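Local structure of aromatic-amino-acid:2-oxoglutarate transaminase (Candida albicans, 6HND) at residues 245-250 and 278-283; 335-340 and 349-354; 435-440 and 492-497; 186-191 and 207-212. The protein probably transfers amino groups between aromatic amino acids and 2-oxo acids such as 2-oxoglutarate, using bound pyridoxal 5'-phosphate as its cofactor. All blocks are in the same frame, centred on the assembly; numbering follows the deposited sequence.

Interaction 1 of 4, residues 245-250 and 278-283; sequences YTIATG and IEDDPY. With PLP (pyridoxal-5'-phosphate), chain E.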
# COMPACT_ATOMS: atom_id res chain seq x y z
N TYR B 245 17.22 15.07 -3.30
CA TYR B 245 15.74 15.05 -3.46
C TYR B 245 15.35 16.46 -3.89
O TYR B 245 15.54 17.35 -3.10
CB TYR B 245 15.05 14.66 -2.15
CG TYR B 245 13.56 14.89 -2.13
CD1 TYR B 245 12.77 14.43 -3.16
CD2 TYR B 245 12.95 15.56 -1.08
CE1 TYR B 245 11.39 14.62 -3.15
CE2 TYR B 245 11.58 15.77 -1.05
CZ TYR B 245 10.80 15.29 -2.10
OH TYR B 245 9.46 15.45 -2.12
N THR B 246 14.85 16.62 -5.11
CA THR B 246 14.43 17.93 -5.67
C THR B 246 13.03 17.80 -6.28
O THR B 246 12.79 16.91 -7.09
CB THR B 246 15.47 18.47 -6.66
OG1 THR B 246 14.97 19.65 -7.28
CG2 THR B 246 15.84 17.45 -7.71
N ILE B 247 12.15 18.70 -5.89
CA ILE B 247 10.82 18.94 -6.51
C ILE B 247 11.05 20.05 -7.54
O ILE B 247 10.79 21.26 -7.22
CB ILE B 247 9.80 19.27 -5.40
CG1 ILE B 247 9.89 18.27 -4.25
CG2 ILE B 247 8.39 19.36 -5.97
CD1 ILE B 247 9.42 18.80 -2.91
N ALA B 248 11.61 19.70 -8.70
CA ALA B 248 12.35 20.64 -9.58
C ALA B 248 11.36 21.59 -10.23
O ALA B 248 11.69 22.80 -10.37
CB ALA B 248 13.21 19.92 -10.61
N THR B 249 10.18 21.08 -10.59
CA THR B 249 9.08 21.86 -11.20
C THR B 249 7.99 22.09 -10.14
O THR B 249 7.56 21.10 -9.50
CB THR B 249 8.55 21.12 -12.43
OG1 THR B 249 9.68 20.79 -13.26
CG2 THR B 249 7.50 21.91 -13.18
N GLY B 250 7.51 23.33 -9.98
CA GLY B 250 6.47 23.68 -8.99
C GLY B 250 6.88 23.22 -7.59
O GLY B 250 6.10 22.53 -6.94
N ILE B 278 16.70 11.97 -6.85
CA ILE B 278 15.25 11.65 -6.70
C ILE B 278 14.48 12.90 -7.19
O ILE B 278 14.59 13.96 -6.56
CB ILE B 278 14.92 11.23 -5.26
CG1 ILE B 278 15.73 10.01 -4.82
CG2 ILE B 278 13.43 10.97 -5.09
CD1 ILE B 278 15.81 9.81 -3.32
N GLU B 279 13.78 12.75 -8.30
CA GLU B 279 12.95 13.80 -8.93
C GLU B 279 11.50 13.51 -8.56
O GLU B 279 10.99 12.40 -8.91
CB GLU B 279 13.14 13.82 -10.45
CG GLU B 279 12.29 14.88 -11.16
CD GLU B 279 12.44 14.89 -12.69
OE1 GLU B 279 12.06 13.88 -13.34
OE2 GLU B 279 12.89 15.91 -13.24
N ASP B 280 10.87 14.43 -7.86
CA ASP B 280 9.44 14.32 -7.50
C ASP B 280 8.72 15.33 -8.41
O ASP B 280 9.16 16.46 -8.42
CB ASP B 280 9.28 14.53 -5.99
CG ASP B 280 7.88 14.34 -5.41
OD1 ASP B 280 6.96 13.93 -6.15
OD2 ASP B 280 7.75 14.58 -4.20
N ASP B 281 7.70 14.90 -9.16
CA ASP B 281 6.95 15.77 -10.09
C ASP B 281 5.46 15.41 -10.06
O ASP B 281 4.92 14.91 -11.03
CB ASP B 281 7.51 15.66 -11.52
CG ASP B 281 7.03 16.81 -12.39
OD1 ASP B 281 7.05 17.95 -11.86
OD2 ASP B 281 6.60 16.55 -13.56
N PRO B 282 4.74 15.73 -8.97
CA PRO B 282 3.30 15.52 -8.91
C PRO B 282 2.41 16.45 -9.76
O PRO B 282 1.32 16.03 -10.08
CB PRO B 282 3.00 15.66 -7.42
CG PRO B 282 4.08 16.60 -6.93
CD PRO B 282 5.31 16.25 -7.72
N TYR B 283 2.87 17.63 -10.17
CA TYR B 283 2.01 18.59 -10.95
C TYR B 283 2.83 19.43 -11.94
O TYR B 283 2.33 20.51 -12.32
CB TYR B 283 1.24 19.51 -9.99
CG TYR B 283 2.01 19.78 -8.72
CD1 TYR B 283 3.32 20.19 -8.81
CD2 TYR B 283 1.46 19.54 -7.47
CE1 TYR B 283 4.08 20.37 -7.67
CE2 TYR B 283 2.22 19.69 -6.32
CZ TYR B 283 3.54 20.10 -6.44
OH TYR B 283 4.34 20.30 -5.35
N1 PLP E . 5.41 15.35 -3.17
C2 PLP E . 4.95 16.58 -3.35
C2A PLP E . 5.94 17.63 -3.72
C3 PLP E . 3.56 16.87 -3.24
O3 PLP E . 3.12 18.15 -3.44
C4 PLP E . 2.66 15.82 -2.90
C4A PLP E . 1.20 16.10 -2.88
C5 PLP E . 3.19 14.53 -2.73
C6 PLP E . 4.55 14.36 -2.85
C5A PLP E . 2.36 13.35 -2.28
O4P PLP E . 1.50 12.77 -3.29
P PLP E . 0.65 11.43 -2.95
O1P PLP E . 1.52 10.57 -2.03
O2P PLP E . 0.40 10.88 -4.35
O3P PLP E . -0.59 11.88 -2.26
O HOH W 1 11.03 17.81 -12.62
O HOH W 2 9.44 18.13 -10.47
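Tyr245 and the pyridine ring of the cofactor come to the same carboxylate oxygen of Asp280. Tyr245 OH donates to Asp280 OD2 at 2.8 Å, on the anti lone pair, away from OD1. The same OD2 lies 2.7 Å from PLP N1. The carboxylate meets the Tyr245 ring at its edge, with the two planes only 26° apart. The bond from Tyr245 OH probably helps fix the rotation of the carboxylate. An aspartate at the pyridine nitrogen is a hallmark of fold type I PLP enzymes. Ile247 CG2 packs 3.7 Å from the cofactor methyl, PLP C2A. Tyr283 OH is hydrogen-bonded to PLP O3 at 3.1 Å, and Pro282 CG packs against the cofactor ring, 3.7 Å from PLP C2. Behind the pocket the strands are parallel. Thr246 N bonds to Ile278 O at 3.0 Å, and Asp280 N to Thr246 O at 3.2 Å. Where they part, one water links Thr249 N, Asp280 O and Asp281 OD1. Helix 260-272 connects the two strands in a beta-alpha-beta unit. Strand 183-187 flanks 243-246, strand 333-338 flanks 276-280, and Leu170 of helix 166-177 packs on Tyr245, Ile278 and Asp280.

Interaction 2 of 4, residues 335-340 and 349-354; sequences RVETFS and LGFIVG. With PLP (pyridoxal-5'-phosphate), chain E.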
# COMPACT_ATOMS: atom_id res chain seq x y z
N ARG B 335 12.59 8.97 -11.21
CA ARG B 335 11.46 9.94 -11.30
C ARG B 335 10.24 9.39 -10.55
O ARG B 335 9.82 8.24 -10.84
CB ARG B 335 11.07 10.26 -12.74
CG ARG B 335 9.85 11.15 -12.84
CD ARG B 335 9.42 11.38 -14.27
NE ARG B 335 8.25 12.25 -14.42
CZ ARG B 335 8.25 13.57 -14.36
NH1 ARG B 335 9.37 14.22 -14.09
NH2 ARG B 335 7.12 14.23 -14.54
N VAL B 336 9.69 10.18 -9.63
CA VAL B 336 8.42 9.83 -8.92
C VAL B 336 7.23 10.54 -9.57
O VAL B 336 7.22 11.79 -9.62
CB VAL B 336 8.55 10.18 -7.43
CG1 VAL B 336 7.26 9.87 -6.67
CG2 VAL B 336 9.74 9.44 -6.85
N GLU B 337 6.23 9.77 -9.99
CA GLU B 337 4.94 10.28 -10.49
C GLU B 337 3.80 9.83 -9.57
O GLU B 337 4.02 8.85 -8.81
CB GLU B 337 4.67 9.77 -11.91
CG GLU B 337 5.56 10.40 -12.95
CD GLU B 337 4.88 11.24 -14.02
OE1 GLU B 337 3.66 11.55 -13.91
OE2 GLU B 337 5.58 11.61 -14.94
N THR B 338 2.65 10.51 -9.64
CA THR B 338 1.39 10.15 -8.94
C THR B 338 0.18 10.50 -9.83
O THR B 338 0.29 11.41 -10.70
CB THR B 338 1.32 10.83 -7.56
OG1 THR B 338 0.15 10.46 -6.82
CG2 THR B 338 1.35 12.33 -7.67
N PHE B 339 -0.95 9.84 -9.57
CA PHE B 339 -2.26 10.18 -10.17
C PHE B 339 -3.04 11.04 -9.18
O PHE B 339 -4.18 11.36 -9.48
CB PHE B 339 -3.05 8.93 -10.56
CG PHE B 339 -2.41 8.12 -11.67
CD1 PHE B 339 -2.53 8.52 -12.98
CD2 PHE B 339 -1.69 6.97 -11.39
CE1 PHE B 339 -1.93 7.78 -14.00
CE2 PHE B 339 -1.07 6.25 -12.40
CZ PHE B 339 -1.20 6.65 -13.71
N SER B 340 -2.42 11.40 -8.05
CA SER B 340 -3.09 12.13 -6.94
C SER B 340 -3.60 13.49 -7.43
O SER B 340 -4.75 13.85 -7.17
CB SER B 340 -2.20 12.26 -5.74
OG SER B 340 -2.09 11.01 -5.04
N LEU B 349 -2.39 5.76 -6.03
CA LEU B 349 -1.82 5.17 -7.26
C LEU B 349 -0.84 6.15 -7.89
O LEU B 349 -1.14 7.35 -7.92
CB LEU B 349 -2.91 4.80 -8.27
CG LEU B 349 -2.44 3.84 -9.37
CD1 LEU B 349 -2.22 2.47 -8.80
CD2 LEU B 349 -3.45 3.79 -10.51
N GLY B 350 0.32 5.65 -8.27
CA GLY B 350 1.33 6.41 -9.02
C GLY B 350 2.27 5.47 -9.73
O GLY B 350 1.92 4.27 -9.87
N PHE B 351 3.44 5.97 -10.13
CA PHE B 351 4.51 5.09 -10.64
C PHE B 351 5.86 5.78 -10.44
O PHE B 351 5.92 7.00 -10.26
CB PHE B 351 4.23 4.68 -12.09
CG PHE B 351 4.17 5.81 -13.09
CD1 PHE B 351 2.99 6.51 -13.30
CD2 PHE B 351 5.30 6.17 -13.81
CE1 PHE B 351 2.95 7.54 -14.22
CE2 PHE B 351 5.25 7.22 -14.71
CZ PHE B 351 4.09 7.91 -14.91
N ILE B 352 6.91 4.98 -10.50
CA ILE B 352 8.30 5.47 -10.58
C ILE B 352 8.88 5.03 -11.92
O ILE B 352 8.38 4.07 -12.53
CB ILE B 352 9.16 5.04 -9.37
CG1 ILE B 352 9.27 3.53 -9.25
CG2 ILE B 352 8.63 5.70 -8.11
CD1 ILE B 352 10.12 3.08 -8.12
N VAL B 353 9.88 5.80 -12.38
CA VAL B 353 10.67 5.54 -13.60
C VAL B 353 12.11 5.56 -13.14
O VAL B 353 12.45 6.52 -12.44
CB VAL B 353 10.43 6.61 -14.67
CG1 VAL B 353 11.06 6.25 -16.01
CG2 VAL B 353 8.95 6.94 -14.80
N GLY B 354 12.87 4.53 -13.49
CA GLY B 354 14.30 4.39 -13.13
C GLY B 354 14.95 3.25 -13.87
O GLY B 354 14.26 2.57 -14.69
N1 PLP E . 5.41 15.35 -3.17
C2 PLP E . 4.95 16.58 -3.35
C2A PLP E . 5.94 17.63 -3.72
C3 PLP E . 3.56 16.87 -3.24
O3 PLP E . 3.12 18.15 -3.44
C4 PLP E . 2.66 15.82 -2.90
C4A PLP E . 1.20 16.10 -2.88
C5 PLP E . 3.19 14.53 -2.73
C6 PLP E . 4.55 14.36 -2.85
C5A PLP E . 2.36 13.35 -2.28
O4P PLP E . 1.50 12.77 -3.29
P PLP E . 0.65 11.43 -2.95
O1P PLP E . 1.52 10.57 -2.03
O2P PLP E . 0.40 10.88 -4.35
O3P PLP E . -0.59 11.88 -2.26
O HOH W 3 -3.43 8.80 -5.97
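Phe351 CG sits between its backbone N and carbonyl carbon (chi1 62°), while Glu337 CG is anti to its own carbonyl carbon (chi1 -71°). These torsions lay the Glu337 chain along one face of the Phe351 ring. Glu337 CB stands over the ring centre, 3.6 Å from the centroid, in a CH-pi contact. The chain bends at chi2, and its carboxylate ends up only 17° from the ring plane. Arg335 then grips Glu337 OE2 side-on, with NE at 2.8 Å and NH2 at 3.1 Å. Tyr285 OH also bonds to this oxygen, and Arg335 makes further salt bridges to Asp281 and Glu279. Backbone bonds pair Arg335 with Val353 and Glu337 with Phe351, and Phe339 N bonds to Leu349 O. At the end of the pairing, Thr338 CA and Gly350 CA are only 3.7 Å apart, an approach that the lack of a side chain on Gly350 permits. On the face opposite Glu337, Thr338 OG1 donates to PLP O2P at 2.5 Å, and Ser340 OG to the same oxygen at 2.6 Å. Ser340 N bonds back to Thr338 OG1 at 3.0 Å, an ST turn that helps place both hydroxyls at the phosphate. Helix 137-151 meets Glu337 and Phe351 through Ile147, and helix 375-388 meets Phe339 and Leu349. In the large sheet, the antiparallel hairpin of strands 333-338 and 350-355 runs between strands 276-280 and 158-163.

Interaction 3 of 4, residues 435-440 and 492-497; sequences AGMFVT and CYALAN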
# COMPACT_ATOMS: atom_id res chain seq x y z
N ALA B 435 4.39 26.52 -12.42
CA ALA B 435 3.62 25.26 -12.49
C ALA B 435 2.98 24.94 -11.15
O ALA B 435 3.46 25.47 -10.12
CB ALA B 435 4.51 24.14 -12.95
N GLY B 436 1.92 24.14 -11.19
CA GLY B 436 1.33 23.44 -10.02
C GLY B 436 0.24 24.24 -9.32
O GLY B 436 -0.57 24.89 -10.03
N MET B 437 0.20 24.15 -7.99
CA MET B 437 -0.96 24.58 -7.17
C MET B 437 -0.53 25.47 -5.99
O MET B 437 -1.43 25.83 -5.18
CB MET B 437 -1.74 23.36 -6.65
CG MET B 437 -0.91 22.36 -5.83
SD MET B 437 -1.89 21.02 -5.05
CE MET B 437 -2.75 20.35 -6.48
N PHE B 438 0.75 25.84 -5.88
CA PHE B 438 1.29 26.57 -4.69
C PHE B 438 1.82 27.96 -5.07
O PHE B 438 2.42 28.14 -6.14
CB PHE B 438 2.34 25.74 -3.95
CG PHE B 438 1.83 24.43 -3.41
CD1 PHE B 438 0.71 24.38 -2.60
CD2 PHE B 438 2.50 23.24 -3.67
CE1 PHE B 438 0.24 23.17 -2.12
CE2 PHE B 438 2.02 22.03 -3.21
CZ PHE B 438 0.88 22.00 -2.44
N VAL B 439 1.59 28.93 -4.18
CA VAL B 439 2.12 30.32 -4.24
C VAL B 439 2.94 30.60 -2.98
O VAL B 439 2.38 30.43 -1.87
CB VAL B 439 1.01 31.36 -4.36
CG1 VAL B 439 1.58 32.76 -4.38
CG2 VAL B 439 0.16 31.13 -5.60
N THR B 440 4.19 31.04 -3.13
CA THR B 440 4.96 31.68 -2.04
C THR B 440 4.44 33.11 -1.83
O THR B 440 4.50 33.97 -2.77
CB THR B 440 6.48 31.69 -2.27
OG1 THR B 440 6.92 30.34 -2.32
CG2 THR B 440 7.22 32.38 -1.15
N CYS B 492 -2.37 27.58 -1.36
CA CYS B 492 -2.88 26.60 -2.34
C CYS B 492 -4.29 26.99 -2.81
O CYS B 492 -5.18 27.11 -1.95
CB CYS B 492 -2.88 25.19 -1.76
SG CYS B 492 -3.52 24.00 -2.96
N TYR B 493 -4.45 27.14 -4.13
CA TYR B 493 -5.70 27.56 -4.83
C TYR B 493 -6.36 26.34 -5.49
O TYR B 493 -7.17 26.50 -6.42
CB TYR B 493 -5.40 28.68 -5.84
CG TYR B 493 -4.19 28.41 -6.69
CD1 TYR B 493 -4.28 27.60 -7.81
CD2 TYR B 493 -2.94 28.90 -6.34
CE1 TYR B 493 -3.17 27.31 -8.59
CE2 TYR B 493 -1.82 28.65 -7.13
CZ TYR B 493 -1.94 27.85 -8.25
OH TYR B 493 -0.86 27.55 -9.01
N ALA B 494 -6.00 25.14 -5.04
CA ALA B 494 -6.53 23.87 -5.60
C ALA B 494 -7.84 23.51 -4.89
O ALA B 494 -8.67 22.86 -5.53
CB ALA B 494 -5.50 22.77 -5.46
N LEU B 495 -8.03 23.92 -3.64
CA LEU B 495 -9.12 23.40 -2.78
C LEU B 495 -10.42 24.19 -3.03
O LEU B 495 -11.50 23.59 -3.01
CB LEU B 495 -8.71 23.44 -1.29
CG LEU B 495 -8.86 22.12 -0.52
CD1 LEU B 495 -8.92 22.37 0.97
CD2 LEU B 495 -10.08 21.29 -0.96
N ALA B 496 -10.33 25.49 -3.25
CA ALA B 496 -11.50 26.39 -3.33
C ALA B 496 -12.56 25.79 -4.27
O ALA B 496 -12.15 25.22 -5.27
CB ALA B 496 -11.04 27.74 -3.81
N ASN B 497 -13.84 25.98 -3.97
CA ASN B 497 -15.02 25.50 -4.77
C ASN B 497 -15.28 26.43 -5.97
O ASN B 497 -15.82 25.94 -6.97
CB ASN B 497 -16.30 25.40 -3.92
CG ASN B 497 -16.17 24.42 -2.79
OD1 ASN B 497 -15.99 23.22 -3.02
ND2 ASN B 497 -16.23 24.89 -1.55
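Phe438 and Cys492 form an antiparallel, non-hydrogen-bonded pair with their CA atoms 4.8 Å apart, and beyond Cys492 the chain leaves the sheet as a loop. Met437 O receives a CA-H...O contact from Cys492 CA at 3.3 Å and a weak hydrogen bond from Tyr493 N at 3.5 Å. The same carbonyl oxygen lies over one face of the Tyr493 ring, toward its rim. With chi1 at 46° the Tyr493 ring folds back over its own main chain and across Met437. Its hydroxyl then reaches Gly436 O at 2.9 Å in a weak bond. Val439 crosses the ring at about a right angle, with CG2 at the ring edge, 3.5 Å from Tyr493 CE2. On the other side of the backbone, Cys492 CB meets the Phe438 ring at its edge, 3.7 Å from CE1. Cys492 SG is an oblique sulfur-aromatic neighbour of that ring and accepts from Ala494 N. Met437 CG covers the centre of one Phe438 face, and Met437 CE touches Ala494 CB at 3.8 Å. Phe438 also touches the cofactor and forms a cation-pi pair with Arg490. Gly44 of the second subunit packs on Met437 and Phe438. Helix 392-418 brings Tyr406 against Met437, Tyr493 and Ala494. Strands 438-443 and 488-492 are the middle pair of a four-stranded antiparallel sheet, consistent with the smaller domain of the class I aminotransferase fold.

Interaction 4 of 4, residues 186-191 and 207-212; sequences VEEFTF and PVKINF. With PLP (pyridoxal-5'-phosphate), chain E.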
# COMPACT_ATOMS: atom_id res chain seq x y z
N VAL B 186 18.52 17.78 0.73
CA VAL B 186 17.08 18.12 0.61
C VAL B 186 16.94 19.64 0.51
O VAL B 186 17.61 20.35 1.30
CB VAL B 186 16.30 17.51 1.78
CG1 VAL B 186 14.84 17.88 1.73
CG2 VAL B 186 16.45 15.99 1.83
N GLU B 187 16.11 20.11 -0.41
CA GLU B 187 15.67 21.53 -0.48
C GLU B 187 15.24 21.98 0.92
O GLU B 187 14.44 21.29 1.52
CB GLU B 187 14.60 21.71 -1.55
CG GLU B 187 15.14 21.46 -2.95
CD GLU B 187 14.13 21.14 -4.04
OE1 GLU B 187 13.06 20.59 -3.70
OE2 GLU B 187 14.46 21.35 -5.23
N GLU B 188 15.76 23.12 1.39
CA GLU B 188 15.64 23.60 2.79
C GLU B 188 14.17 23.77 3.17
O GLU B 188 13.89 23.59 4.34
CB GLU B 188 16.41 24.90 3.03
CG GLU B 188 15.85 26.12 2.31
CD GLU B 188 16.60 27.40 2.68
OE1 GLU B 188 17.05 27.49 3.86
OE2 GLU B 188 16.73 28.32 1.79
N PHE B 189 13.31 24.15 2.21
CA PHE B 189 11.83 24.03 2.33
C PHE B 189 11.41 22.91 1.38
O PHE B 189 11.84 22.95 0.18
CB PHE B 189 11.09 25.33 2.02
CG PHE B 189 11.58 26.47 2.88
CD1 PHE B 189 11.07 26.67 4.15
CD2 PHE B 189 12.56 27.33 2.41
CE1 PHE B 189 11.55 27.69 4.95
CE2 PHE B 189 13.05 28.34 3.23
CZ PHE B 189 12.55 28.50 4.50
N THR B 190 10.66 21.95 1.90
CA THR B 190 10.40 20.69 1.17
C THR B 190 9.02 20.12 1.54
O THR B 190 8.28 20.71 2.38
CB THR B 190 11.54 19.70 1.44
OG1 THR B 190 11.50 18.64 0.48
CG2 THR B 190 11.49 19.10 2.82
N PHE B 191 8.68 19.03 0.87
CA PHE B 191 7.60 18.08 1.23
C PHE B 191 8.07 17.31 2.47
O PHE B 191 8.75 16.28 2.34
CB PHE B 191 7.25 17.24 0.01
CG PHE B 191 6.11 16.30 0.22
CD1 PHE B 191 4.84 16.79 0.48
CD2 PHE B 191 6.30 14.93 0.19
CE1 PHE B 191 3.79 15.92 0.70
CE2 PHE B 191 5.24 14.06 0.41
CZ PHE B 191 3.99 14.56 0.66
N PRO B 207 20.11 20.37 4.49
CA PRO B 207 19.33 21.36 3.77
C PRO B 207 20.14 22.09 2.68
O PRO B 207 21.27 22.42 2.92
CB PRO B 207 18.90 22.32 4.89
CG PRO B 207 20.06 22.27 5.86
CD PRO B 207 20.49 20.82 5.84
N VAL B 208 19.53 22.30 1.52
CA VAL B 208 20.12 23.02 0.36
C VAL B 208 19.34 24.33 0.22
O VAL B 208 18.10 24.26 -0.02
CB VAL B 208 20.03 22.16 -0.92
CG1 VAL B 208 20.25 22.98 -2.18
CG2 VAL B 208 21.00 20.98 -0.91
N LYS B 209 20.01 25.47 0.37
CA LYS B 209 19.35 26.81 0.40
C LYS B 209 18.58 27.05 -0.89
O LYS B 209 19.01 26.64 -1.97
CB LYS B 209 20.36 27.95 0.60
CG LYS B 209 21.17 27.89 1.88
CD LYS B 209 21.89 29.18 2.23
CE LYS B 209 22.93 29.00 3.32
NZ LYS B 209 23.47 30.32 3.75
N ILE B 210 17.43 27.69 -0.76
CA ILE B 210 16.59 28.13 -1.89
C ILE B 210 16.81 29.62 -2.07
O ILE B 210 16.82 30.35 -1.07
CB ILE B 210 15.12 27.79 -1.63
CG1 ILE B 210 14.87 26.31 -1.91
CG2 ILE B 210 14.21 28.70 -2.45
CD1 ILE B 210 13.55 25.84 -1.40
N ASN B 211 17.02 30.05 -3.31
CA ASN B 211 17.09 31.48 -3.69
C ASN B 211 15.63 31.96 -3.84
O ASN B 211 14.89 31.33 -4.60
CB ASN B 211 17.99 31.60 -4.92
CG ASN B 211 17.86 32.94 -5.62
OD1 ASN B 211 17.58 33.94 -4.98
ND2 ASN B 211 18.05 32.95 -6.94
N PHE B 212 15.25 33.07 -3.19
CA PHE B 212 13.87 33.62 -3.16
C PHE B 212 13.70 34.85 -4.07
O PHE B 212 12.60 35.43 -4.02
CB PHE B 212 13.49 33.93 -1.71
CG PHE B 212 13.04 32.70 -0.96
CD1 PHE B 212 13.95 31.90 -0.28
CD2 PHE B 212 11.71 32.32 -0.97
CE1 PHE B 212 13.52 30.77 0.40
CE2 PHE B 212 11.29 31.17 -0.32
CZ PHE B 212 12.20 30.40 0.37
N1 PLP E . 5.41 15.35 -3.17
C2 PLP E . 4.95 16.58 -3.35
C2A PLP E . 5.94 17.63 -3.72
C3 PLP E . 3.56 16.87 -3.24
O3 PLP E . 3.12 18.15 -3.44
C4 PLP E . 2.66 15.82 -2.90
C4A PLP E . 1.20 16.10 -2.88
C5 PLP E . 3.19 14.53 -2.73
C6 PLP E . 4.55 14.36 -2.85
C5A PLP E . 2.36 13.35 -2.28
O4P PLP E . 1.50 12.77 -3.29
P PLP E . 0.65 11.43 -2.95
O1P PLP E . 1.52 10.57 -2.03
O2P PLP E . 0.40 10.88 -4.35
O3P PLP E . -0.59 11.88 -2.26
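Val186 pairs with Pro207 and Glu187 with Val208 as parallel bridges at the ends of two neighbouring strands. Val208 N bonds to Val186 O at 2.7 Å, and Glu188 N to Val208 O at 3.0 Å. Past this point a side chain takes over from the backbone. A chi1 of 67° and an extended chain beyond CG carry the Glu188 carboxylate past Val208 O to Lys209 CA. Glu188 OE2 accepts from Ile210 N at 2.7 Å in a nearly straight bond, 173° at the hydrogen, with the donor above the carboxylate plane. The other oxygen, OE1, forms a salt bridge with Arg485 and a bond with Ser482, which would help hold the buried carboxylate. Phe189 and Phe212 cross at about a right angle, with planes at 82°. Their nearest atoms are Phe189 CE2 and Phe212 CZ, 3.6 Å apart. Ile210 CG2 lies over one face of Phe212, while Ile210 CD1 touches Phe189 O at 3.7 Å and lies at the edge of the Phe189 ring. Phe488 meets both rings. Farther along the chain, Phe191 lays one ring face on the cofactor, with CE2 3.3 Å from PLP C6. Strands 183-187 and 204-208, joined by helix 193-200, form a beta-alpha-beta unit at the edge of the large sheet. An aromatic side chain lying on the pyridine ring is characteristic of class I aminotransferases.

How the interactions relate
Interactions 1, 2 and 4 belong to one mixed sheet, and all touch PLP. Interaction 1 meets N1, O3 and one side of the ring through Pro282, interaction 2 the phosphate, and interaction 4 the other side of the ring through Phe191. Interactions 1 and 2 are joined by a salt bridge, Asp281 OD2 to Arg335 NH2, at 2.6 Å. Interactions 1 and 4 are joined by a probable hydrogen bond from Thr246 OG1 to Glu187 OE2, 2.7 Å. Interaction 3 lies in the smaller sheet and reaches the pocket through Phe438, whose CE2 is 3.6 Å from Tyr283 OH. Interactions 2 and 4 do not touch, and their centres are 22 Å apart. Tyr130 of the second subunit also bonds to PLP.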